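Local atomic coordinates of DNA polymerase III subunit beta (Deinococcus radiodurans, PDB entry 4TRT), a protein that probably encircles DNA as a ring-shaped head-to-tail homodimer and tethers DNA polymerases and other proteins to it, making synthesis processive. Residues A[35-38]-A[43-46]; A[66-71]-A[89-94]; A[265-270]-A[294-299]; A[275-280]-A[284-289]. All coordinates share one frame; numbering follows the deposited sequence.

In the fold
From the N terminus, contact 1 closes first, joining strands 33-38 and 42-48 as a beta hairpin in the N-terminal domain. Contact 2 opens after it and closes a longer loop through helix 72-81, bringing strand 68-71 and its approach against strand 86-92 of the other sheet of that domain. The two touch, since strand 68-71 pairs with strand 33-38. In the C-terminal domain, contact 3 spans from the turn after helix 254-265 to strand 294-301, outermost in its sheet within the chain, and the hairpin of contact 4 is enclosed within that span; strands 284-290 and 294-301 pair directly. The centres of contacts 1 and 3 lie about 53 Å apart, on opposite sides of the chain's centre.

Contact 1: A[35-38]-A[43-46]; sequences KVET and LTLS
V36 and L45 lie side by side on the buried face of a beta hairpin, their branches running the same way. CG2 of V36 rests 3.9 Å from L45 CD2, the methyl that turns back toward the neighbouring strand, while helix 8-21 covers L45 from beyond. Next along this face, T38 and L43 also point together. With OG1 placed between its backbone N and carbonyl carbon (chi1 55°), T38 turns CG2 toward L43, while OG1 hydrogen-bonds to E66 O; the approach of CG2 to L43 CD2, at 3.3 Å, is tight for two methyls.

The face with K35, E37, T44 and S46 is wetter. S46 OG lies 3.6 Å from K35 CB, and the lysine chain bends at chi3 (91°), its NZ making a weak hydrogen bond to P116 O. One water joins E37 OE1, T44 O and S46 OG; another, donating to E37 O, accepts a bond from T44 OG1 at 3.1 Å. Four backbone bonds at the K35–S46 and E37–T44 pairs, including T44 N to E37 O at 2.7 Å, fix the register. Such chemistry implies a strand pair with one mainly apolar side against the core and one whose polar groups are linked by waters.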
loop_
_atom_site.group_PDB
_atom_site.type_symbol
_atom_site.label_atom_id
_atom_site.label_comp_id
_atom_site.label_asym_id
_atom_site.label_seq_id
_atom_site.Cartn_x
_atom_site.Cartn_y
_atom_site.Cartn_z
ATOM N N LYS A 35 -27.926 -4.251 6.323
ATOM C CA LYS A 35 -29.287 -3.953 6.708
ATOM C C LYS A 35 -29.360 -2.514 7.197
ATOM O O LYS A 35 -28.480 -2.048 7.939
ATOM C CB LYS A 35 -29.796 -4.909 7.783
ATOM C CG LYS A 35 -31.245 -4.650 8.162
ATOM C CD LYS A 35 -31.912 -5.838 8.838
ATOM C CE LYS A 35 -31.789 -5.809 10.345
ATOM N NZ LYS A 35 -32.369 -7.042 10.966
ATOM N N VAL A 36 -30.378 -1.790 6.737
ATOM C CA VAL A 36 -30.566 -0.393 7.149
ATOM C C VAL A 36 -31.947 -0.256 7.763
ATOM O O VAL A 36 -32.949 -0.531 7.115
ATOM C CB VAL A 36 -30.427 0.599 5.975
ATOM C CG1 VAL A 36 -30.604 2.025 6.486
ATOM C CG2 VAL A 36 -29.077 0.444 5.298
ATOM N N GLU A 37 -31.983 0.117 9.035
ATOM C CA GLU A 37 -33.225 0.304 9.744
ATOM C C GLU A 37 -33.337 1.768 10.023
ATOM O O GLU A 37 -32.368 2.392 10.458
ATOM C CB GLU A 37 -33.230 -0.448 11.073
ATOM C CG GLU A 37 -33.470 -1.932 10.932
ATOM C CD GLU A 37 -33.226 -2.676 12.228
ATOM O OE1 GLU A 37 -32.129 -2.508 12.803
ATOM O OE2 GLU A 37 -34.132 -3.416 12.672
ATOM N N THR A 38 -34.516 2.320 9.760
ATOM C CA THR A 38 -34.736 3.741 9.912
ATOM C C THR A 38 -35.771 3.990 10.993
ATOM O O THR A 38 -36.687 3.198 11.204
ATOM C CB THR A 38 -35.154 4.401 8.575
ATOM O OG1 THR A 38 -36.303 3.741 8.020
ATOM C CG2 THR A 38 -33.985 4.358 7.564
ATOM N N LEU A 43 -30.538 6.414 11.208
ATOM C CA LEU A 43 -30.364 5.158 10.517
ATOM C C LEU A 43 -29.525 4.240 11.399
ATOM O O LEU A 43 -28.503 4.656 11.940
ATOM C CB LEU A 43 -29.616 5.368 9.196
ATOM C CG LEU A 43 -30.005 6.501 8.233
ATOM C CD1 LEU A 43 -28.851 6.765 7.282
ATOM C CD2 LEU A 43 -31.254 6.187 7.445
ATOM N N THR A 44 -29.940 2.985 11.504
ATOM C CA THR A 44 -29.119 1.953 12.127
ATOM C C THR A 44 -28.641 1.029 11.016
ATOM O O THR A 44 -29.444 0.414 10.326
ATOM C CB THR A 44 -29.921 1.200 13.198
ATOM O OG1 THR A 44 -30.304 2.132 14.207
ATOM C CG2 THR A 44 -29.104 0.085 13.867
ATOM N N LEU A 45 -27.324 0.987 10.836
ATOM C CA LEU A 45 -26.668 0.164 9.829
ATOM C C LEU A 45 -26.173 -1.111 10.508
ATOM O O LEU A 45 -25.462 -1.030 11.512
ATOM C CB LEU A 45 -25.467 0.920 9.240
ATOM C CG LEU A 45 -25.658 2.375 8.785
ATOM C CD1 LEU A 45 -24.332 3.040 8.441
ATOM C CD2 LEU A 45 -26.592 2.438 7.587
ATOM N N SER A 46 -26.524 -2.283 9.976
ATOM C CA SER A 46 -26.093 -3.510 10.618
ATOM C C SER A 46 -25.753 -4.636 9.630
ATOM O O SER A 46 -26.199 -4.641 8.462
ATOM C CB SER A 46 -27.138 -3.956 11.651
ATOM O OG SER A 46 -28.258 -4.559 11.030
HETATM O O HOH W 1 -29.798 -2.391 11.014
HETATM O O HOH W 2 -32.854 3.568 13.245
#

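Contact 2: A[66-71]-A[89-94]; sequences ENFVVP and LELSGQ
L91 meets E66 and F68 through a single methyl, CD2, where the two beta sheets of the N-terminal clamp domain face each other. L91 belongs to strand 86-92 of one sheet; F68 begins strand 68-71, an outermost strand of the other, and E66 lies in the loop leading into it. No direct hydrogen bond crosses the contact.

L91 has the most surface buried here. Its CG stands anti to the backbone N (chi1 -178°), and CD2 enters the corner between the acidic chain and the aromatic ring. The F68 ring meets that methyl obliquely, with CD1 4.0 Å from L91 CD2, and the phenylalanine and leucine side chains run antiparallel past one another. F68 is held on its own sheet by backbone bonds to V36, and its ring also packs on M2 and L96, so it bridges the space between the sheets.

The E66 chain runs nearly perpendicular to that of L91. The glutamate is extended beyond CG, which carries its carboxylate across the methyl: CD is 3.6 Å from L91 CD2, and both OE1 and OE2 lie 3.8 Å from that same carbon. The leucine thus has an aromatic neighbour and a charged one, the latter on the solvent-exposed side. There, a water donates to E66 OE1 at 2.6 Å and to L91 O at 2.7 Å.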
loop_
_atom_site.group_PDB
_atom_site.type_symbol
_atom_site.label_atom_id
_atom_site.label_comp_id
_atom_site.label_asym_id
_atom_site.label_seq_id
_atom_site.Cartn_x
_atom_site.Cartn_y
_atom_site.Cartn_z
ATOM N N GLU A 66 -38.697 2.978 6.908
ATOM C CA GLU A 66 -38.878 1.671 6.312
ATOM C C GLU A 66 -37.496 1.021 6.305
ATOM O O GLU A 66 -36.490 1.717 6.241
ATOM C CB GLU A 66 -39.404 1.845 4.890
ATOM C CG GLU A 66 -39.876 0.583 4.205
ATOM C CD GLU A 66 -40.460 0.865 2.821
ATOM O OE1 GLU A 66 -40.751 2.044 2.509
ATOM O OE2 GLU A 66 -40.633 -0.092 2.038
ATOM N N ASN A 67 -37.448 -0.300 6.424
ATOM C CA ASN A 67 -36.175 -1.020 6.462
ATOM C C ASN A 67 -35.869 -1.635 5.104
ATOM O O ASN A 67 -36.779 -1.936 4.339
ATOM C CB ASN A 67 -36.202 -2.116 7.517
ATOM C CG ASN A 67 -36.535 -1.599 8.901
ATOM O OD1 ASN A 67 -36.241 -0.459 9.248
ATOM N ND2 ASN A 67 -37.150 -2.445 9.700
ATOM N N PHE A 68 -34.591 -1.817 4.808
ATOM C CA PHE A 68 -34.178 -2.403 3.535
ATOM C C PHE A 68 -32.783 -2.987 3.643
ATOM O O PHE A 68 -32.065 -2.696 4.601
ATOM C CB PHE A 68 -34.225 -1.348 2.403
ATOM C CG PHE A 68 -33.331 -0.167 2.625
ATOM C CD1 PHE A 68 -33.788 0.949 3.319
ATOM C CD2 PHE A 68 -32.041 -0.149 2.128
ATOM C CE1 PHE A 68 -32.968 2.050 3.510
ATOM C CE2 PHE A 68 -31.207 0.945 2.324
ATOM C CZ PHE A 68 -31.675 2.052 3.023
ATOM N N VAL A 69 -32.411 -3.797 2.649
ATOM C CA VAL A 69 -31.048 -4.279 2.490
ATOM C C VAL A 69 -30.474 -3.860 1.130
ATOM O O VAL A 69 -31.187 -3.773 0.133
ATOM C CB VAL A 69 -30.931 -5.810 2.664
ATOM C CG1 VAL A 69 -31.354 -6.234 4.077
ATOM C CG2 VAL A 69 -31.728 -6.559 1.598
ATOM N N VAL A 70 -29.178 -3.588 1.115
ATOM C CA VAL A 70 -28.441 -3.258 -0.094
ATOM C C VAL A 70 -27.051 -3.904 0.018
ATOM O O VAL A 70 -26.586 -4.168 1.129
ATOM C CB VAL A 70 -28.271 -1.728 -0.285
ATOM C CG1 VAL A 70 -29.524 -1.081 -0.857
ATOM C CG2 VAL A 70 -27.846 -1.071 1.027
ATOM N N PRO A 71 -26.390 -4.176 -1.121
ATOM C CA PRO A 71 -25.018 -4.704 -1.060
ATOM C C PRO A 71 -24.103 -3.710 -0.319
ATOM O O PRO A 71 -24.022 -2.535 -0.707
ATOM C CB PRO A 71 -24.609 -4.846 -2.531
ATOM C CG PRO A 71 -25.870 -4.755 -3.321
ATOM C CD PRO A 71 -26.824 -3.926 -2.507
ATOM N N LEU A 89 -31.277 10.110 0.941
ATOM C CA LEU A 89 -31.664 8.731 0.646
ATOM C C LEU A 89 -33.153 8.726 0.405
ATOM O O LEU A 89 -33.906 9.443 1.090
ATOM C CB LEU A 89 -31.333 7.799 1.815
ATOM C CG LEU A 89 -29.865 7.731 2.200
ATOM C CD1 LEU A 89 -29.665 6.823 3.410
ATOM C CD2 LEU A 89 -29.038 7.296 0.982
ATOM N N GLU A 90 -33.581 7.972 -0.600
ATOM C CA GLU A 90 -34.999 7.767 -0.862
ATOM C C GLU A 90 -35.218 6.307 -1.258
ATOM O O GLU A 90 -34.456 5.755 -2.035
ATOM C CB GLU A 90 -35.510 8.709 -1.958
ATOM C CG GLU A 90 -36.984 8.495 -2.318
ATOM C CD GLU A 90 -37.475 9.363 -3.466
ATOM O OE1 GLU A 90 -36.880 10.420 -3.747
ATOM O OE2 GLU A 90 -38.491 8.994 -4.084
ATOM N N LEU A 91 -36.262 5.685 -0.724
ATOM C CA LEU A 91 -36.571 4.299 -1.037
ATOM C C LEU A 91 -37.924 4.253 -1.708
ATOM O O LEU A 91 -38.939 4.629 -1.112
ATOM C CB LEU A 91 -36.582 3.447 0.236
ATOM C CG LEU A 91 -36.850 1.953 0.016
ATOM C CD1 LEU A 91 -35.614 1.323 -0.608
ATOM C CD2 LEU A 91 -37.198 1.254 1.323
ATOM N N SER A 92 -37.933 3.806 -2.958
ATOM C CA SER A 92 -39.153 3.697 -3.742
ATOM C C SER A 92 -39.178 2.351 -4.436
ATOM O O SER A 92 -38.312 2.073 -5.265
ATOM C CB SER A 92 -39.161 4.807 -4.788
ATOM O OG SER A 92 -40.439 4.964 -5.366
ATOM N N GLY A 93 -40.166 1.522 -4.095
ATOM C CA GLY A 93 -40.204 0.133 -4.546
ATOM C C GLY A 93 -38.955 -0.596 -4.093
ATOM O O GLY A 93 -38.600 -0.538 -2.912
ATOM N N GLN A 94 -38.273 -1.249 -5.033
ATOM C CA GLN A 94 -37.025 -1.971 -4.750
ATOM C C GLN A 94 -35.774 -1.168 -5.167
ATOM O O GLN A 94 -34.731 -1.734 -5.518
ATOM C CB GLN A 94 -37.045 -3.352 -5.434
ATOM C CG GLN A 94 -37.913 -4.437 -4.741
ATOM C CD GLN A 94 -37.056 -5.438 -3.939
ATOM O OE1 GLN A 94 -36.485 -5.125 -2.870
ATOM N NE2 GLN A 94 -36.945 -6.652 -4.474
HETATM O O HOH W 3 -40.856 3.840 0.580
#

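Contact 3: A[265-270]-A[294-299]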
loop_
_atom_site.group_PDB
_atom_site.type_symbol
_atom_site.label_atom_id
_atom_site.label_comp_id
_atom_site.label_asym_id
_atom_site.label_seq_id
_atom_site.Cartn_x
_atom_site.Cartn_y
_atom_site.Cartn_z
ATOM N N ALA A 265 18.278 -9.048 11.916
ATOM C CA ALA A 265 17.424 -10.199 11.607
ATOM C C ALA A 265 17.377 -10.510 10.105
ATOM O O ALA A 265 17.040 -11.636 9.708
ATOM C CB ALA A 265 16.013 -9.967 12.153
ATOM N N VAL A 266 17.717 -9.528 9.268
ATOM C CA VAL A 266 17.671 -9.748 7.836
ATOM C C VAL A 266 18.618 -10.881 7.428
ATOM O O VAL A 266 18.340 -11.558 6.469
ATOM C CB VAL A 266 17.940 -8.474 6.990
ATOM C CG1 VAL A 266 17.123 -7.294 7.503
ATOM C CG2 VAL A 266 19.422 -8.142 6.937
ATOM N N LEU A 267 19.705 -11.098 8.171
ATOM C CA LEU A 267 20.667 -12.171 7.840
ATOM C C LEU A 267 20.465 -13.504 8.596
ATOM O O LEU A 267 21.223 -14.449 8.379
ATOM C CB LEU A 267 22.112 -11.680 7.989
ATOM C CG LEU A 267 22.549 -10.718 6.872
ATOM C CD1 LEU A 267 23.998 -10.312 7.057
ATOM C CD2 LEU A 267 22.350 -11.294 5.461
ATOM N N ALA A 268 19.424 -13.594 9.427
ATOM C CA ALA A 268 19.035 -14.865 10.060
ATOM C C ALA A 268 18.474 -15.810 8.990
ATOM O O ALA A 268 17.924 -15.351 7.980
ATOM C CB ALA A 268 18.020 -14.618 11.177
ATOM N N ASP A 269 18.655 -17.123 9.158
ATOM C CA ASP A 269 18.226 -18.065 8.120
ATOM C C ASP A 269 16.712 -18.045 7.966
ATOM O O ASP A 269 15.983 -17.952 8.957
ATOM C CB ASP A 269 18.739 -19.502 8.372
ATOM C CG ASP A 269 19.955 -19.852 7.519
ATOM O OD1 ASP A 269 20.127 -19.263 6.427
ATOM O OD2 ASP A 269 20.742 -20.726 7.935
ATOM N N LYS A 270 16.266 -18.156 6.711
ATOM C CA LYS A 270 14.850 -18.047 6.337
ATOM C C LYS A 270 13.937 -18.843 7.273
ATOM O O LYS A 270 12.806 -18.426 7.549
ATOM C CB LYS A 270 14.629 -18.494 4.875
ATOM C CG LYS A 270 15.310 -17.655 3.789
ATOM C CD LYS A 270 15.473 -16.166 4.091
ATOM C CE LYS A 270 16.174 -15.468 2.932
ATOM N NZ LYS A 270 16.019 -13.992 2.974
ATOM N N GLY A 294 25.267 -14.433 4.700
ATOM C CA GLY A 294 26.303 -13.757 5.451
ATOM C C GLY A 294 25.942 -13.702 6.920
ATOM O O GLY A 294 25.180 -14.539 7.410
ATOM N N ARG A 295 26.483 -12.703 7.613
ATOM C CA ARG A 295 26.336 -12.569 9.068
ATOM C C ARG A 295 26.318 -11.095 9.441
ATOM O O ARG A 295 26.928 -10.273 8.741
ATOM C CB ARG A 295 27.473 -13.324 9.776
ATOM C CG ARG A 295 28.786 -12.565 9.880
ATOM C CD ARG A 295 30.030 -13.457 9.840
ATOM N NE ARG A 295 31.204 -12.760 10.397
ATOM C CZ ARG A 295 32.460 -12.915 9.969
ATOM N NH1 ARG A 295 32.755 -13.723 8.948
ATOM N NH2 ARG A 295 33.439 -12.229 10.558
ATOM N N ALA A 296 25.598 -10.763 10.515
ATOM C CA ALA A 296 25.404 -9.381 10.944
ATOM C C ALA A 296 25.639 -9.283 12.424
ATOM O O ALA A 296 25.198 -10.165 13.159
ATOM C CB ALA A 296 23.975 -8.929 10.661
ATOM N N GLN A 297 26.257 -8.185 12.853
ATOM C CA GLN A 297 26.333 -7.828 14.265
ATOM C C GLN A 297 26.064 -6.340 14.441
ATOM O O GLN A 297 26.536 -5.524 13.639
ATOM C CB GLN A 297 27.724 -8.109 14.822
ATOM C CG GLN A 297 28.078 -9.588 14.899
ATOM C CD GLN A 297 29.466 -9.848 15.460
ATOM O OE1 GLN A 297 30.299 -8.943 15.532
ATOM N NE2 GLN A 297 29.724 -11.097 15.848
ATOM N N ASP A 298 25.316 -6.001 15.484
ATOM C CA ASP A 298 25.117 -4.606 15.892
ATOM C C ASP A 298 25.355 -4.488 17.389
ATOM O O ASP A 298 24.937 -5.367 18.157
ATOM C CB ASP A 298 23.712 -4.142 15.532
ATOM C CG ASP A 298 23.629 -2.648 15.287
ATOM O OD1 ASP A 298 24.624 -1.912 15.505
ATOM O OD2 ASP A 298 22.545 -2.191 14.877
ATOM N N THR A 299 26.037 -3.427 17.811
ATOM C CA THR A 299 26.396 -3.266 19.234
ATOM C C THR A 299 25.804 -1.976 19.785
ATOM O O THR A 299 25.969 -0.910 19.176
ATOM C CB THR A 299 27.930 -3.284 19.434
ATOM O OG1 THR A 299 28.478 -4.496 18.894
ATOM C CG2 THR A 299 28.319 -3.188 20.921
HETATM O O HOH W 4 21.992 -14.879 5.619
#
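L267 occupies the third position of a type I beta turn from A265 to A268, which brings its CA to 5.8 Å from the CA of R295 on strand 294-299. A268 N closes the turn by bonding to A265 O at 3.1 Å.

From this bend the leucine carries nearly the whole contact, and does so with one methyl. CG lies anti to the carbonyl carbon, and the extended second torsion (chi2 -178°) puts CD1 at the far end of the chain, against the peptide joining R295 and A296. CD1 is 3.4 Å from R295 O and 3.9 Å from A296 CB, so it covers a backbone carbonyl while touching the small alanine side chain beside it. Toward the start of the strand it also meets G294 C at 3.9 Å. At the backbone angles of G294 any CB would collide with the carbonyl oxygen of the residue before it, reason enough for a glycine. A water adds a polar link, donating to L267 O at 2.9 Å and accepting only a weak bond from G294 N.

The R295 side chain starts away from the turn, and its NH1 forms a salt bridge with E95 OE2 of the second subunit. R295 to D298 also pair antiparallel with a strand of that subunit. L267 therefore backs a strand at which the sheet continues across the subunit boundary, the joint of the head-to-tail ring of beta sliding clamps.

Contact 4: A[275-280]-A[284-289]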
loop_
_atom_site.group_PDB
_atom_site.type_symbol
_atom_site.label_atom_id
_atom_site.label_comp_id
_atom_site.label_asym_id
_atom_site.label_seq_id
_atom_site.Cartn_x
_atom_site.Cartn_y
_atom_site.Cartn_z
ATOM N N ARG A 275 16.631 -16.821 14.102
ATOM C CA ARG A 275 17.553 -16.787 15.236
ATOM C C ARG A 275 18.387 -15.491 15.351
ATOM O O ARG A 275 19.115 -15.120 14.427
ATOM C CB ARG A 275 18.470 -18.002 15.177
ATOM C CG ARG A 275 19.375 -18.164 16.377
ATOM C CD ARG A 275 20.326 -19.319 16.162
ATOM N NE ARG A 275 21.267 -19.411 17.270
ATOM C CZ ARG A 275 21.042 -20.065 18.406
ATOM N NH1 ARG A 275 19.899 -20.720 18.610
ATOM N NH2 ARG A 275 21.979 -20.078 19.344
ATOM N N VAL A 276 18.283 -14.822 16.504
ATOM C CA VAL A 276 19.150 -13.700 16.843
ATOM C C VAL A 276 19.788 -13.893 18.225
ATOM O O VAL A 276 19.092 -14.189 19.209
ATOM C CB VAL A 276 18.383 -12.363 16.808
ATOM C CG1 VAL A 276 17.199 -12.389 17.772
ATOM C CG2 VAL A 276 19.316 -11.197 17.133
ATOM N N GLU A 277 21.108 -13.730 18.287
ATOM C CA GLU A 277 21.847 -13.861 19.530
ATOM C C GLU A 277 21.913 -12.506 20.235
ATOM O O GLU A 277 22.126 -11.468 19.605
ATOM C CB GLU A 277 23.251 -14.426 19.273
ATOM C CG GLU A 277 24.230 -14.363 20.442
ATOM C CD GLU A 277 25.661 -14.682 20.005
ATOM O OE1 GLU A 277 25.858 -15.664 19.234
ATOM O OE2 GLU A 277 26.592 -13.950 20.407
ATOM N N PHE A 278 21.671 -12.533 21.538
ATOM C CA PHE A 278 21.816 -11.367 22.401
ATOM C C PHE A 278 23.033 -11.653 23.261
ATOM O O PHE A 278 23.041 -12.660 23.970
ATOM C CB PHE A 278 20.632 -11.256 23.346
ATOM C CG PHE A 278 19.449 -10.538 22.789
ATOM C CD1 PHE A 278 18.900 -10.896 21.579
ATOM C CD2 PHE A 278 18.834 -9.549 23.530
ATOM C CE1 PHE A 278 17.788 -10.249 21.087
ATOM C CE2 PHE A 278 17.724 -8.894 23.042
ATOM C CZ PHE A 278 17.197 -9.253 21.817
ATOM N N LEU A 279 24.056 -10.812 23.192
ATOM C CA LEU A 279 25.212 -10.955 24.072
ATOM C C LEU A 279 25.364 -9.680 24.891
ATOM O O LEU A 279 25.658 -8.620 24.354
ATOM C CB LEU A 279 26.492 -11.232 23.279
ATOM C CG LEU A 279 27.809 -11.314 24.068
ATOM C CD1 LEU A 279 27.771 -12.486 25.036
ATOM C CD2 LEU A 279 28.986 -11.436 23.105
ATOM N N VAL A 280 25.150 -9.794 26.192
ATOM C CA VAL A 280 25.334 -8.671 27.118
ATOM C C VAL A 280 26.720 -8.803 27.742
ATOM O O VAL A 280 27.054 -9.842 28.313
ATOM C CB VAL A 280 24.247 -8.649 28.223
ATOM C CG1 VAL A 280 24.408 -7.417 29.126
ATOM C CG2 VAL A 280 22.845 -8.711 27.612
ATOM N N THR A 284 27.482 -3.255 27.155
ATOM C CA THR A 284 26.996 -3.302 25.780
ATOM C C THR A 284 26.075 -4.496 25.545
ATOM O O THR A 284 26.177 -5.516 26.220
ATOM C CB THR A 284 28.150 -3.356 24.737
ATOM O OG1 THR A 284 28.811 -4.624 24.798
ATOM C CG2 THR A 284 29.154 -2.197 24.932
ATOM N N LEU A 285 25.164 -4.347 24.585
ATOM C CA LEU A 285 24.380 -5.457 24.081
ATOM C C LEU A 285 24.771 -5.628 22.622
ATOM O O LEU A 285 24.643 -4.694 21.824
ATOM C CB LEU A 285 22.882 -5.182 24.208
ATOM C CG LEU A 285 21.941 -6.127 23.457
ATOM C CD1 LEU A 285 22.087 -7.567 23.964
ATOM C CD2 LEU A 285 20.499 -5.650 23.591
ATOM N N ARG A 286 25.258 -6.813 22.277
ATOM C CA ARG A 286 25.544 -7.133 20.888
ATOM C C ARG A 286 24.470 -8.075 20.366
ATOM O O ARG A 286 24.144 -9.088 20.999
ATOM C CB ARG A 286 26.914 -7.779 20.758
ATOM C CG ARG A 286 27.384 -7.871 19.325
ATOM C CD ARG A 286 28.620 -8.723 19.204
ATOM N NE ARG A 286 28.292 -10.136 19.324
ATOM C CZ ARG A 286 29.197 -11.110 19.330
ATOM N NH1 ARG A 286 30.494 -10.829 19.229
ATOM N NH2 ARG A 286 28.800 -12.370 19.443
ATOM N N LEU A 287 23.931 -7.743 19.204
ATOM C CA LEU A 287 22.981 -8.604 18.514
ATOM C C LEU A 287 23.700 -9.232 17.339
ATOM O O LEU A 287 24.437 -8.532 16.636
ATOM C CB LEU A 287 21.809 -7.773 18.014
ATOM C CG LEU A 287 21.118 -7.017 19.145
ATOM C CD1 LEU A 287 20.040 -6.152 18.531
ATOM C CD2 LEU A 287 20.521 -7.998 20.143
ATOM N N ALA A 288 23.502 -10.534 17.129
ATOM C CA ALA A 288 24.164 -11.262 16.033
ATOM C C ALA A 288 23.201 -12.226 15.371
ATOM O O ALA A 288 22.359 -12.847 16.033
ATOM C CB ALA A 288 25.390 -12.017 16.530
ATOM N N ALA A 289 23.321 -12.341 14.054
ATOM C CA ALA A 289 22.611 -13.352 13.302
ATOM C C ALA A 289 23.469 -13.766 12.130
ATOM O O ALA A 289 24.356 -13.019 11.684
ATOM C CB ALA A 289 21.251 -12.834 12.835
HETATM O O HOH W 5 25.849 -11.046 19.786
HETATM O O HOH W 6 28.367 -7.273 24.440
#
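L287 lays its CD2 methyl over the centre of the F278 ring, 3.6 Å from the centroid and 12° off the ring normal, a CH-pi contact. The two side chains run side by side from a non-hydrogen-bonded pair. On the same side of the ring plane, L285 brings CD1 obliquely to 3.8 Å from F278 CD2. That same L285 methyl fills the notch between the ring and V280, where V280 CG2 lies 3.9 Å from it. Replacing F278 by an alanine is likely to leave the L287 and L285 methyls without the ring they pack on, and F315 without its edge-to-face partner.

These residues form the inward face of a beta hairpin in the C-terminal clamp domain, with L285 and L287 packing on helix 254-265. Backbone bonds at the E277–A288 and L279–R286 pairs tie its strands together; R286 N reaches L279 O at 2.8 Å.

On the reverse face the bumps are longer. R286 bends at chi3 (75°), bringing its guanidinium over L279 CD2, which sits beneath the centre of the flat group and 3.8 Å from R286 CZ. E277, extended from CG outward, comes to the edge of that group: its OE2 forms a salt bridge with R286 NH2 at 2.9 Å, the carboxylate and guanidinium planes 41° apart. A water at the guanidinium edge, in its plane, links the two charged groups, donating to E277 OE2 and accepting from R286 NE at 2.6 Å.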